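Local coordinates for protein 2-hydroxyisobutanoyl-CoA mutase large subunit (Aquincola tertiaricarbonis, PDB 4R3U) that works with the small subunit HcmB as a cobalamin-dependent mutase that interconverts 2-hydroxyisobutyryl-CoA and (S)-3-hydroxybutyryl-CoA, at residues T51-F55 and G304-E308; I212-Y216 and S229-V233; R234-T238 and E281-M287; Y255-E259 and Q343-A347. One frame throughout, in Å; residues are numbered along the deposited sequence.

Contact 1: T51-F55 and G304-E308; sequences TIGDF and GDFFE
The carboxylate of E308 takes T51 OG1 from above its plane and G53 N on the syn side of OE1. The motif is a beta hairpin turn set against a helix N-terminus: a type I turn from T51 to D54 joins strands 49-50 and 56-57, and D305 is the N-cap of helix 306-327, its OD1 accepting a weak bond from E308 N. T51 OG1 gives its hydrogen to E308 OE2 over 2.6 Å, from 48° out of the carboxylate plane, while G53 N reaches the syn lone pair of E308 OE1 at 2.9 Å. The carboxylate of D305 takes I52 N on the anti side of OD2, 3.0 Å away. The F55 ring has G53 O in plane at its edge and stacks with Y429, whose hydroxyl also bonds E308 OE2. Two acids suit a place where successive backbone N-H groups of a turn need acceptors. With CG anti to the backbone N (chi1 168°) and its chain extended, E308 spans the gap to the turn. Glycine suits position 53, since a side chain there would run into E308 OE2. I52 slides its aliphatic branch along D305, and T51 OG1 also accepts from F55 N at 2.9 Å.

Contact 2: I212-Y216 and S229-V233; sequences ILKEY and SVRIV
I212 puts its CG2 methyl against helix 226-243, 3.8 Å from V233 CG2 and 4.0 Å from V230 CG2, where the carbonyl oxygen of S229 also meets it. Its other branch, CG1, lies 4.0 Å from S229 CB. This two-way reach follows from chi1 of -155°, which sets CG1 anti to the backbone N and leaves CG2 between the N and the carbonyl carbon. A beta-branched isoleucine suits the place because its two arms cover one turn of the facing helix from S229 to V233. L213 adds a second apolar pair: its CD2 meets V230 CG2 at 3.7 Å, the two side chains crossing at about a right angle. Y216 brings its hydroxyl in close to S229, with OH 3.2 Å from OG and S229 OG near the ring plane at its edge. Each hydroxyl has a backbone acceptor of its own, Y224 O for the tyrosine and P225 O for the serine, so these polar ends are satisfied within an otherwise oily interface.

Around this first shell, I212 O receives both E215 N and Y216 N, and L213 N is bonded by the hydroxyl of Y278 on helix 264-283, a helix whose side chains also touch L213, V230 and V233. Helix 446-451 covers L213 and Y216 as well. Helices 213-219 and 226-243 both belong to the connection between the parallel strands 206-208 and 247-248, and their packing forms part of the outer helical layer of the TIM-barrel domain.

Contact 3: R234-T238 and E281-M287; sequences RDIIT and EVTKTGM
R234 and V282 bring their CA atoms to 5.7 Å where helix 226-243 passes the C-terminal end of helix 264-283, which leads into a type I turn from T283 to G286, the glycine taking a positive phi of 92°. The aliphatic part of R234 does the touching: CD lies 3.7 Å from both E281 O and T285 CG2, and CG leans on V282. A bend at chi3 (64°) then turns the guanidinium back to its own helix, where NH1 bonds D235 OD1 at 2.6 Å, on the syn lone pair and nearly in the guanidinium plane. NH2 bonds E535 O, so the charged end is engaged beside this partly exposed seam while the methylenes fill it.

Helix 226-243 leads to strand 247-248 and helix 264-283 to strand 298-302, so the seam joins two helices of the layer that surrounds the TIM barrel. With an alanine at R234, E281 O and T285 CG2 would probably lose the methylene cover, and D235 would probably keep R231 but be left without this second charged partner.

Deeper in, V282 stands between two neighbours. Its CG2 meets I237 CG2 at 3.7 Å, the side chains crossing at about a right angle, and its CG1 meets T238 CG2 at 3.8 Å as the two slide past each other. The short branches of V282, I237 and T238 let the methyls meet directly across the two helices. F292 touches V282 and M287 from a loop beyond. The long, flexible M287 comes across from past the turn, its SD 4.1 Å from T238 CG2.

Contact 4: Y255-E259 and Q343-A347; sequences YHISE and QTAAA. With 3HC (3-hydroxybutanoyl-coenzyme A), chain E.
An amide lies flat on a phenol ring here: the side-chain amide of Q343 stacks on Y255 with planes 11° apart, Q343 CD 3.6 Å from Y255 CZ. The opposite ring face carries E259 CG from one turn along the same helix, and T344 O sits in plane at the ring edge. Although Q343 NE2 is near the hydroxyl, their angle is poor for a bond; NE2 instead bonds N379 OD1, a bond consistent with the amide turning OE1 to the ligand, 3.2 Å from 3HC C2. Y255 CE2 comes within 3.6 Å of the same carbon. A leucine in place of Y255 would probably deprive the Q343 amide of its flat support and open a gap beside the acyl group.

E259, bent at chi2 (-82°), reaches across to the backbone after strand 340-344: A347 N makes a straight bond (166°) to the syn lone pair of OE1 at 3.1 Å and a weak one to OE2. Alanines suit this tight corner, A346 CB fitting 3.4 Å from both Y255 OH and E259 OE2. The next residue along the helix from Y255, H256, donates from NE2 to the thioester carbonyl oxygen O1 of 3HC at 2.9 Å, with O1 in the imidazole plane. Helix 255-259 and the end of strand 340-344 thus line the mouth of the TIM barrel, where the acyl group, 5'-deoxyadenosine and cobalamin meet in the active site.

Contact 4 lies at the active site; contacts 1, 2 and 3 have their centres 14, 19 and 29 Å from its own. Contact 2 touches it, K214 CE standing 3.3 Å from H256 ND1, so helix 213-219 that packs on 226-243 also backs the histidine that binds the substrate thioester. Contacts 2 and 3 share helix 226-243 and meet where V230 CG1 is 3.6 Å from E281 CG; the side chain of I237 is about 11 Å from bound 3HC. Contact 1 sits on the other flank, its centre 36 Å from that of contact 3, but its nearest atoms are about 5 Å from contact 4. Helix 306-327, which begins in contact 1, is followed by strand 340-344, which carries Q343.

Contact 1: T51-F55 and G304-E308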
loop_
_atom_site.group_PDB
_atom_site.type_symbol
_atom_site.label_atom_id
_atom_site.label_comp_id
_atom_site.label_asym_id
_atom_site.label_seq_id
_atom_site.Cartn_x
_atom_site.Cartn_y
_atom_site.Cartn_z
ATOM N N THR A 51 2.480 19.401 -6.221
ATOM C CA THR A 51 2.379 18.413 -5.165
ATOM C C THR A 51 1.150 18.862 -4.263
ATOM O O THR A 51 0.557 19.930 -4.515
ATOM C CB THR A 51 3.691 18.394 -4.356
ATOM O OG1 THR A 51 4.013 19.714 -3.920
ATOM C CG2 THR A 51 4.847 17.827 -5.104
ATOM N N ILE A 52 0.764 18.070 -3.243
ATOM C CA ILE A 52 -0.350 18.455 -2.352
ATOM C C ILE A 52 0.109 19.685 -1.553
ATOM O O ILE A 52 -0.662 20.616 -1.336
ATOM C CB ILE A 52 -0.799 17.282 -1.447
ATOM C CG1 ILE A 52 -1.408 16.129 -2.278
ATOM C CG2 ILE A 52 -1.757 17.749 -0.333
ATOM C CD1 ILE A 52 -1.603 14.763 -1.533
ATOM N N GLY A 53 1.398 19.719 -1.237
ATOM C CA GLY A 53 2.041 20.824 -0.534
ATOM C C GLY A 53 2.325 22.053 -1.375
ATOM O O GLY A 53 3.074 22.924 -0.937
ATOM N N ASP A 54 1.702 22.127 -2.582
ATOM C CA ASP A 54 1.746 23.245 -3.539
ATOM C C ASP A 54 3.086 23.575 -4.208
ATOM O O ASP A 54 3.302 24.704 -4.650
ATOM C CB ASP A 54 1.069 24.496 -2.966
ATOM C CG ASP A 54 -0.383 24.673 -3.315
ATOM O OD1 ASP A 54 -1.032 23.671 -3.705
ATOM O OD2 ASP A 54 -0.888 25.802 -3.160
ATOM N N PHE A 55 3.977 22.599 -4.293
ATOM C CA PHE A 55 5.242 22.798 -4.991
ATOM C C PHE A 55 4.994 22.422 -6.440
ATOM O O PHE A 55 4.456 21.338 -6.686
ATOM C CB PHE A 55 6.336 21.895 -4.402
ATOM C CG PHE A 55 7.119 22.478 -3.260
ATOM C CD1 PHE A 55 6.476 22.949 -2.127
ATOM C CD2 PHE A 55 8.511 22.507 -3.295
ATOM C CE1 PHE A 55 7.202 23.484 -1.067
ATOM C CE2 PHE A 55 9.244 23.016 -2.220
ATOM C CZ PHE A 55 8.582 23.500 -1.111
ATOM N N GLY A 304 0.008 12.173 2.305
ATOM C CA GLY A 304 -0.465 11.552 1.089
ATOM C C GLY A 304 0.373 11.709 -0.131
ATOM O O GLY A 304 0.243 10.865 -1.007
ATOM N N ASP A 305 1.166 12.803 -0.276
ATOM C CA ASP A 305 1.962 12.933 -1.511
ATOM C C ASP A 305 3.210 12.092 -1.344
ATOM O O ASP A 305 4.180 12.498 -0.672
ATOM C CB ASP A 305 2.283 14.386 -1.897
ATOM C CG ASP A 305 2.678 14.574 -3.360
ATOM O OD1 ASP A 305 3.645 13.893 -3.820
ATOM O OD2 ASP A 305 2.054 15.431 -4.043
ATOM N N PHE A 306 3.140 10.880 -1.902
ATOM C CA PHE A 306 4.180 9.869 -1.802
ATOM C C PHE A 306 5.631 10.378 -1.896
ATOM O O PHE A 306 6.399 10.167 -0.957
ATOM C CB PHE A 306 3.894 8.716 -2.781
ATOM C CG PHE A 306 4.801 7.527 -2.604
ATOM C CD1 PHE A 306 4.566 6.602 -1.591
ATOM C CD2 PHE A 306 5.895 7.333 -3.449
ATOM C CE1 PHE A 306 5.413 5.509 -1.410
ATOM C CE2 PHE A 306 6.728 6.225 -3.289
ATOM C CZ PHE A 306 6.484 5.319 -2.267
ATOM N N PHE A 307 5.989 11.045 -3.013
ATOM C CA PHE A 307 7.343 11.552 -3.242
ATOM C C PHE A 307 7.699 12.796 -2.490
ATOM O O PHE A 307 8.821 12.869 -1.968
ATOM C CB PHE A 307 7.673 11.677 -4.718
ATOM C CG PHE A 307 7.761 10.331 -5.392
ATOM C CD1 PHE A 307 8.816 9.466 -5.117
ATOM C CD2 PHE A 307 6.774 9.914 -6.273
ATOM C CE1 PHE A 307 8.897 8.223 -5.737
ATOM C CE2 PHE A 307 6.857 8.670 -6.882
ATOM C CZ PHE A 307 7.928 7.839 -6.619
ATOM N N GLU A 308 6.733 13.746 -2.359
ATOM C CA GLU A 308 6.920 14.977 -1.586
ATOM C C GLU A 308 7.310 14.696 -0.097
ATOM O O GLU A 308 8.196 15.355 0.446
ATOM C CB GLU A 308 5.669 15.821 -1.670
ATOM C CG GLU A 308 5.599 16.976 -0.696
ATOM C CD GLU A 308 4.449 17.903 -1.017
ATOM O OE1 GLU A 308 3.276 17.472 -0.897
ATOM O OE2 GLU A 308 4.733 19.034 -1.478
#

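Contact 2: I212-Y216 and S229-V233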
loop_
_atom_site.group_PDB
_atom_site.type_symbol
_atom_site.label_atom_id
_atom_site.label_comp_id
_atom_site.label_asym_id
_atom_site.label_seq_id
_atom_site.Cartn_x
_atom_site.Cartn_y
_atom_site.Cartn_z
ATOM N N ILE A 212 6.463 22.145 23.769
ATOM C CA ILE A 212 5.389 23.101 24.058
ATOM C C ILE A 212 5.157 24.146 22.959
ATOM O O ILE A 212 4.034 24.592 22.770
ATOM C CB ILE A 212 5.530 23.697 25.473
ATOM C CG1 ILE A 212 4.190 24.182 26.026
ATOM C CG2 ILE A 212 6.643 24.771 25.556
ATOM C CD1 ILE A 212 3.287 23.100 26.526
ATOM N N LEU A 213 6.188 24.505 22.213
ATOM C CA LEU A 213 6.052 25.498 21.144
ATOM C C LEU A 213 5.013 25.081 20.098
ATOM O O LEU A 213 4.161 25.893 19.706
ATOM C CB LEU A 213 7.434 25.893 20.557
ATOM C CG LEU A 213 8.458 26.510 21.596
ATOM C CD1 LEU A 213 9.834 26.659 21.023
ATOM C CD2 LEU A 213 7.993 27.827 22.161
ATOM N N LYS A 214 4.976 23.784 19.778
ATOM C CA LYS A 214 4.029 23.243 18.821
ATOM C C LYS A 214 2.624 23.163 19.394
ATOM O O LYS A 214 1.671 23.033 18.640
ATOM C CB LYS A 214 4.531 21.891 18.261
ATOM C CG LYS A 214 4.572 20.737 19.241
ATOM C CD LYS A 214 3.329 19.868 19.209
ATOM C CE LYS A 214 3.586 18.592 19.976
ATOM N NZ LYS A 214 3.618 18.780 21.465
ATOM N N GLU A 215 2.495 23.215 20.738
ATOM C CA GLU A 215 1.207 23.210 21.453
ATOM C C GLU A 215 0.524 24.558 21.260
ATOM O O GLU A 215 -0.660 24.599 20.951
ATOM C CB GLU A 215 1.417 22.905 22.945
ATOM C CG GLU A 215 1.809 21.448 23.228
ATOM C CD GLU A 215 0.827 20.414 22.718
ATOM O OE1 GLU A 215 -0.383 20.711 22.696
ATOM O OE2 GLU A 215 1.269 19.348 22.242
ATOM N N TYR A 216 1.295 25.663 21.368
ATOM C CA TYR A 216 0.763 27.013 21.128
ATOM C C TYR A 216 0.397 27.188 19.652
ATOM O O TYR A 216 -0.627 27.784 19.319
ATOM C CB TYR A 216 1.762 28.097 21.581
ATOM C CG TYR A 216 2.054 28.057 23.064
ATOM C CD1 TYR A 216 1.078 28.393 23.999
ATOM C CD2 TYR A 216 3.312 27.700 23.536
ATOM C CE1 TYR A 216 1.338 28.330 25.371
ATOM C CE2 TYR A 216 3.587 27.646 24.904
ATOM C CZ TYR A 216 2.593 27.950 25.820
ATOM O OH TYR A 216 2.858 27.880 27.170
ATOM N N SER A 229 6.893 27.721 30.598
ATOM C CA SER A 229 6.663 26.446 29.913
ATOM C C SER A 229 7.879 25.968 29.094
ATOM O O SER A 229 8.084 24.751 28.935
ATOM C CB SER A 229 5.450 26.543 29.009
ATOM O OG SER A 229 4.293 26.777 29.780
ATOM N N VAL A 230 8.666 26.930 28.552
ATOM C CA VAL A 230 9.872 26.633 27.767
ATOM C C VAL A 230 10.978 26.225 28.741
ATOM O O VAL A 230 11.737 25.266 28.477
ATOM C CB VAL A 230 10.235 27.793 26.807
ATOM C CG1 VAL A 230 11.633 27.624 26.208
ATOM C CG2 VAL A 230 9.189 27.905 25.699
ATOM N N ARG A 231 11.001 26.899 29.905
ATOM C CA ARG A 231 11.936 26.599 30.985
ATOM C C ARG A 231 11.740 25.117 31.462
ATOM O O ARG A 231 12.719 24.441 31.778
ATOM C CB ARG A 231 11.756 27.637 32.127
ATOM C CG ARG A 231 12.522 27.341 33.412
ATOM C CD ARG A 231 11.689 26.538 34.391
ATOM N NE ARG A 231 12.477 26.108 35.549
ATOM C CZ ARG A 231 12.577 26.786 36.690
ATOM N NH1 ARG A 231 11.937 27.941 36.844
ATOM N NH2 ARG A 231 13.309 26.312 37.685
ATOM N N ILE A 232 10.487 24.616 31.481
ATOM C CA ILE A 232 10.222 23.234 31.867
ATOM C C ILE A 232 10.864 22.305 30.821
ATOM O O ILE A 232 11.625 21.404 31.208
ATOM C CB ILE A 232 8.716 22.928 32.141
ATOM C CG1 ILE A 232 8.180 23.711 33.345
ATOM C CG2 ILE A 232 8.507 21.429 32.387
ATOM C CD1 ILE A 232 6.687 23.960 33.311
ATOM N N VAL A 233 10.618 22.562 29.503
ATOM C CA VAL A 233 11.226 21.790 28.408
ATOM C C VAL A 233 12.753 21.763 28.577
ATOM O O VAL A 233 13.384 20.710 28.470
ATOM C CB VAL A 233 10.798 22.301 27.011
ATOM C CG1 VAL A 233 11.383 21.427 25.908
ATOM C CG2 VAL A 233 9.273 22.337 26.895
#

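Contact 3: R234-T238 and E281-M287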
loop_
_atom_site.group_PDB
_atom_site.type_symbol
_atom_site.label_atom_id
_atom_site.label_comp_id
_atom_site.label_asym_id
_atom_site.label_seq_id
_atom_site.Cartn_x
_atom_site.Cartn_y
_atom_site.Cartn_z
ATOM N N ARG A 234 13.322 22.918 28.913
ATOM C CA ARG A 234 14.752 23.098 29.145
ATOM C C ARG A 234 15.185 22.219 30.315
ATOM O O ARG A 234 16.137 21.460 30.179
ATOM C CB ARG A 234 15.013 24.583 29.408
ATOM C CG ARG A 234 16.457 25.016 29.468
ATOM C CD ARG A 234 16.577 26.199 30.413
ATOM N NE ARG A 234 16.216 25.824 31.783
ATOM C CZ ARG A 234 16.227 26.643 32.826
ATOM N NH1 ARG A 234 15.881 26.203 34.023
ATOM N NH2 ARG A 234 16.580 27.909 32.681
ATOM N N ASP A 235 14.460 22.266 31.438
ATOM C CA ASP A 235 14.746 21.407 32.600
ATOM C C ASP A 235 14.641 19.908 32.266
ATOM O O ASP A 235 15.426 19.100 32.767
ATOM C CB ASP A 235 13.818 21.747 33.765
ATOM C CG ASP A 235 14.074 23.070 34.426
ATOM O OD1 ASP A 235 14.904 23.846 33.912
ATOM O OD2 ASP A 235 13.420 23.349 35.438
ATOM N N ILE A 236 13.683 19.549 31.412
ATOM C CA ILE A 236 13.542 18.158 30.979
ATOM C C ILE A 236 14.803 17.785 30.202
ATOM O O ILE A 236 15.415 16.755 30.490
ATOM C CB ILE A 236 12.239 17.902 30.168
ATOM C CG1 ILE A 236 10.991 18.080 31.049
ATOM C CG2 ILE A 236 12.267 16.523 29.512
ATOM C CD1 ILE A 236 9.646 18.238 30.213
ATOM N N ILE A 237 15.208 18.655 29.265
ATOM C CA ILE A 237 16.380 18.454 28.406
ATOM C C ILE A 237 17.666 18.362 29.180
ATOM O O ILE A 237 18.357 17.356 29.024
ATOM C CB ILE A 237 16.423 19.434 27.197
ATOM C CG1 ILE A 237 15.337 19.039 26.160
ATOM C CG2 ILE A 237 17.827 19.495 26.552
ATOM C CD1 ILE A 237 14.946 20.152 25.188
ATOM N N THR A 238 17.967 19.365 30.046
ATOM C CA THR A 238 19.192 19.390 30.877
ATOM C C THR A 238 19.278 18.231 31.871
ATOM O O THR A 238 20.357 17.673 32.035
ATOM C CB THR A 238 19.394 20.734 31.559
ATOM O OG1 THR A 238 18.307 20.977 32.458
ATOM C CG2 THR A 238 19.520 21.875 30.563
ATOM N N GLU A 281 17.813 28.208 24.267
ATOM C CA GLU A 281 17.406 28.165 25.668
ATOM C C GLU A 281 18.271 27.246 26.507
ATOM O O GLU A 281 18.598 27.603 27.641
ATOM C CB GLU A 281 15.916 27.783 25.797
ATOM C CG GLU A 281 14.966 28.951 25.990
ATOM C CD GLU A 281 15.531 30.227 26.563
ATOM O OE1 GLU A 281 15.978 31.082 25.765
ATOM O OE2 GLU A 281 15.542 30.367 27.805
ATOM N N VAL A 282 18.616 26.054 25.964
ATOM C CA VAL A 282 19.465 25.062 26.639
ATOM C C VAL A 282 20.925 25.547 26.708
ATOM O O VAL A 282 21.515 25.491 27.775
ATOM C CB VAL A 282 19.331 23.625 26.061
ATOM C CG1 VAL A 282 20.163 22.632 26.869
ATOM C CG2 VAL A 282 17.869 23.173 26.024
ATOM N N THR A 283 21.486 26.050 25.592
ATOM C CA THR A 283 22.874 26.526 25.555
ATOM C C THR A 283 23.118 27.756 26.414
ATOM O O THR A 283 24.242 27.943 26.901
ATOM C CB THR A 283 23.432 26.647 24.131
ATOM O OG1 THR A 283 22.662 27.590 23.393
ATOM C CG2 THR A 283 23.484 25.316 23.416
ATOM N N LYS A 284 22.037 28.551 26.652
ATOM C CA LYS A 284 22.014 29.754 27.489
ATOM C C LYS A 284 22.405 29.391 28.930
ATOM O O LYS A 284 22.979 30.221 29.625
ATOM C CB LYS A 284 20.609 30.366 27.446
ATOM C CG LYS A 284 20.508 31.857 27.728
ATOM C CD LYS A 284 19.029 32.294 27.705
ATOM C CE LYS A 284 18.751 33.496 28.606
ATOM N NZ LYS A 284 17.333 33.546 29.080
ATOM N N THR A 285 22.141 28.131 29.354
ATOM C CA THR A 285 22.480 27.594 30.691
ATOM C C THR A 285 23.980 27.285 30.805
ATOM O O THR A 285 24.450 26.893 31.874
ATOM C CB THR A 285 21.704 26.271 30.985
ATOM O OG1 THR A 285 22.220 25.221 30.158
ATOM C CG2 THR A 285 20.200 26.397 30.817
ATOM N N GLY A 286 24.698 27.404 29.698
ATOM C CA GLY A 286 26.113 27.081 29.632
ATOM C C GLY A 286 26.365 25.649 29.208
ATOM O O GLY A 286 27.517 25.203 29.152
ATOM N N MET A 287 25.280 24.905 28.903
ATOM C CA MET A 287 25.375 23.529 28.419
ATOM C C MET A 287 25.767 23.591 26.956
ATOM O O MET A 287 25.083 24.249 26.176
ATOM C CB MET A 287 24.053 22.769 28.594
ATOM C CG MET A 287 24.128 21.351 28.085
ATOM S SD MET A 287 22.804 20.284 28.640
ATOM C CE MET A 287 23.381 19.936 30.295
#

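Contact 4: Y255-E259 and Q343-A347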
loop_
_atom_site.group_PDB
_atom_site.type_symbol
_atom_site.label_atom_id
_atom_site.label_comp_id
_atom_site.label_asym_id
_atom_site.label_seq_id
_atom_site.Cartn_x
_atom_site.Cartn_y
_atom_site.Cartn_z
ATOM N N TYR A 255 4.144 16.749 13.078
ATOM C CA TYR A 255 2.905 16.011 12.907
ATOM C C TYR A 255 1.626 16.856 13.141
ATOM O O TYR A 255 0.736 16.912 12.282
ATOM C CB TYR A 255 2.894 14.736 13.790
ATOM C CG TYR A 255 1.655 13.879 13.574
ATOM C CD1 TYR A 255 1.586 12.966 12.521
ATOM C CD2 TYR A 255 0.523 14.039 14.374
ATOM C CE1 TYR A 255 0.419 12.250 12.255
ATOM C CE2 TYR A 255 -0.647 13.319 14.126
ATOM C CZ TYR A 255 -0.698 12.426 13.063
ATOM O OH TYR A 255 -1.848 11.703 12.814
ATOM N N HIS A 256 1.546 17.481 14.320
ATOM C CA HIS A 256 0.412 18.269 14.778
ATOM C C HIS A 256 0.232 19.520 13.964
ATOM O O HIS A 256 -0.906 19.946 13.778
ATOM C CB HIS A 256 0.562 18.581 16.266
ATOM C CG HIS A 256 1.069 17.412 17.056
ATOM N ND1 HIS A 256 2.437 17.170 17.195
ATOM C CD2 HIS A 256 0.385 16.436 17.695
ATOM C CE1 HIS A 256 2.529 16.073 17.928
ATOM N NE2 HIS A 256 1.323 15.600 18.259
ATOM N N ILE A 257 1.358 20.131 13.493
ATOM C CA ILE A 257 1.346 21.318 12.637
ATOM C C ILE A 257 0.667 20.900 11.322
ATOM O O ILE A 257 -0.270 21.579 10.881
ATOM C CB ILE A 257 2.784 21.933 12.457
ATOM C CG1 ILE A 257 3.316 22.547 13.790
ATOM C CG2 ILE A 257 2.843 22.985 11.312
ATOM C CD1 ILE A 257 4.843 22.578 13.930
ATOM N N SER A 258 1.084 19.746 10.740
ATOM C CA SER A 258 0.462 19.222 9.514
ATOM C C SER A 258 -1.032 18.929 9.728
ATOM O O SER A 258 -1.883 19.394 8.961
ATOM C CB SER A 258 1.169 17.953 9.051
ATOM O OG SER A 258 0.641 17.536 7.806
ATOM N N GLU A 259 -1.332 18.141 10.768
ATOM C CA GLU A 259 -2.691 17.721 11.119
ATOM C C GLU A 259 -3.641 18.880 11.489
ATOM O O GLU A 259 -4.867 18.743 11.320
ATOM C CB GLU A 259 -2.653 16.612 12.164
ATOM C CG GLU A 259 -2.079 15.322 11.611
ATOM C CD GLU A 259 -3.052 14.466 10.830
ATOM O OE1 GLU A 259 -2.749 14.141 9.660
ATOM O OE2 GLU A 259 -4.133 14.150 11.375
ATOM N N GLN A 343 4.268 9.142 12.017
ATOM C CA GLN A 343 2.909 8.642 12.091
ATOM C C GLN A 343 2.316 8.966 10.754
ATOM O O GLN A 343 2.586 10.040 10.212
ATOM C CB GLN A 343 2.110 9.288 13.235
ATOM C CG GLN A 343 0.713 8.671 13.433
ATOM C CD GLN A 343 -0.025 9.217 14.635
ATOM O OE1 GLN A 343 0.534 9.859 15.528
ATOM N NE2 GLN A 343 -1.296 8.935 14.713
ATOM N N THR A 344 1.531 8.032 10.201
ATOM C CA THR A 344 0.861 8.209 8.928
ATOM C C THR A 344 -0.227 9.271 9.111
ATOM O O THR A 344 -0.707 9.465 10.249
ATOM C CB THR A 344 0.420 6.840 8.357
ATOM O OG1 THR A 344 -0.542 6.233 9.221
ATOM C CG2 THR A 344 1.601 5.878 8.145
ATOM N N ALA A 345 -0.571 10.020 8.020
ATOM C CA ALA A 345 -1.568 11.085 8.100
ATOM C C ALA A 345 -2.996 10.618 8.345
ATOM O O ALA A 345 -3.700 10.155 7.430
ATOM C CB ALA A 345 -1.502 11.963 6.868
ATOM N N ALA A 346 -3.449 10.815 9.578
ATOM C CA ALA A 346 -4.792 10.511 10.047
ATOM C C ALA A 346 -5.836 11.416 9.291
ATOM O O ALA A 346 -6.936 10.951 8.958
ATOM C CB ALA A 346 -4.830 10.777 11.516
ATOM N N ALA A 347 -5.450 12.687 8.960
ATOM C CA ALA A 347 -6.322 13.610 8.247
ATOM C C ALA A 347 -6.707 13.147 6.796
ATOM O O ALA A 347 -7.694 13.670 6.232
ATOM C CB ALA A 347 -5.724 15.015 8.240
HETATM N N1A 3HC E . 22.630 0.050 13.681
HETATM C C2A 3HC E . 23.139 0.035 15.071
HETATM N N3A 3HC E . 22.171 0.594 16.024
HETATM C C4A 3HC E . 20.959 1.046 15.622
HETATM C C5A 3HC E . 20.581 1.024 14.326
HETATM C C6A 3HC E . 21.419 0.551 13.377
HETATM N N6A 3HC E . 20.992 0.559 12.115
HETATM N N7A 3HC E . 19.342 1.522 14.266
HETATM C C8A 3HC E . 18.958 1.837 15.500
HETATM N N9A 3HC E . 19.963 1.573 16.330
HETATM C C1B 3HC E . 20.033 1.753 17.812
HETATM C C2B 3HC E . 19.956 3.207 18.228
HETATM O O2B 3HC E . 21.246 3.827 18.227
HETATM C C3B 3HC E . 19.372 3.106 19.627
HETATM O O3B 3HC E . 20.401 2.785 20.594
HETATM P P3B 3HC E . 20.534 3.520 22.026
HETATM O O7A 3HC E . 19.251 3.204 22.685
HETATM O O8A 3HC E . 21.715 2.835 22.608
HETATM O O9A 3HC E . 20.744 4.934 21.640
HETATM C C4B 3HC E . 18.425 1.914 19.530
HETATM O O4B 3HC E . 18.892 1.099 18.412
HETATM C C5B 3HC E . 16.969 2.375 19.340
HETATM O O5B 3HC E . 16.781 2.886 18.001
HETATM P P1A 3HC E . 16.367 4.426 17.670
HETATM O O1A 3HC E . 16.792 5.353 18.754
HETATM O O2A 3HC E . 16.788 4.726 16.291
HETATM O O3A 3HC E . 14.743 4.193 17.638
HETATM P P2A 3HC E . 13.677 4.481 18.830
HETATM O O4A 3HC E . 12.350 4.063 18.353
HETATM O O5A 3HC E . 14.163 3.959 20.131
HETATM O O6A 3HC E . 13.749 6.059 18.903
HETATM C CBP 3HC E . 13.093 8.360 18.520
HETATM C CCP 3HC E . 13.238 6.954 17.899
HETATM C CDP 3HC E . 14.514 8.861 18.807
HETATM C CEP 3HC E . 12.460 9.307 17.493
HETATM C CAP 3HC E . 12.265 8.312 19.848
HETATM O OAP 3HC E . 12.199 9.571 20.553
HETATM C C9P 3HC E . 10.880 7.607 19.781
HETATM O O9P 3HC E . 10.773 6.391 19.953
HETATM N N8P 3HC E . 9.814 8.409 19.624
HETATM C C7P 3HC E . 8.451 7.866 19.616
HETATM C C6P 3HC E . 7.433 8.995 19.682
HETATM C C5P 3HC E . 5.992 8.487 19.571
HETATM O O5P 3HC E . 5.718 7.305 19.345
HETATM N N4P 3HC E . 5.083 9.452 19.748
HETATM C C3P 3HC E . 3.652 9.199 19.665
HETATM C C2P 3HC E . 2.980 10.499 19.313
HETATM S S1P 3HC E . 1.188 10.291 19.084
HETATM C C1 3HC E . 0.800 12.016 18.748
HETATM O O1 3HC E . 1.295 12.960 19.362
HETATM C C2 3HC E . -0.139 12.290 17.560
HETATM C C3 3HC E . -1.608 12.037 17.907
HETATM O O3 3HC E . -1.762 10.694 18.354
HETATM C C4 3HC E . -2.109 13.021 18.975
#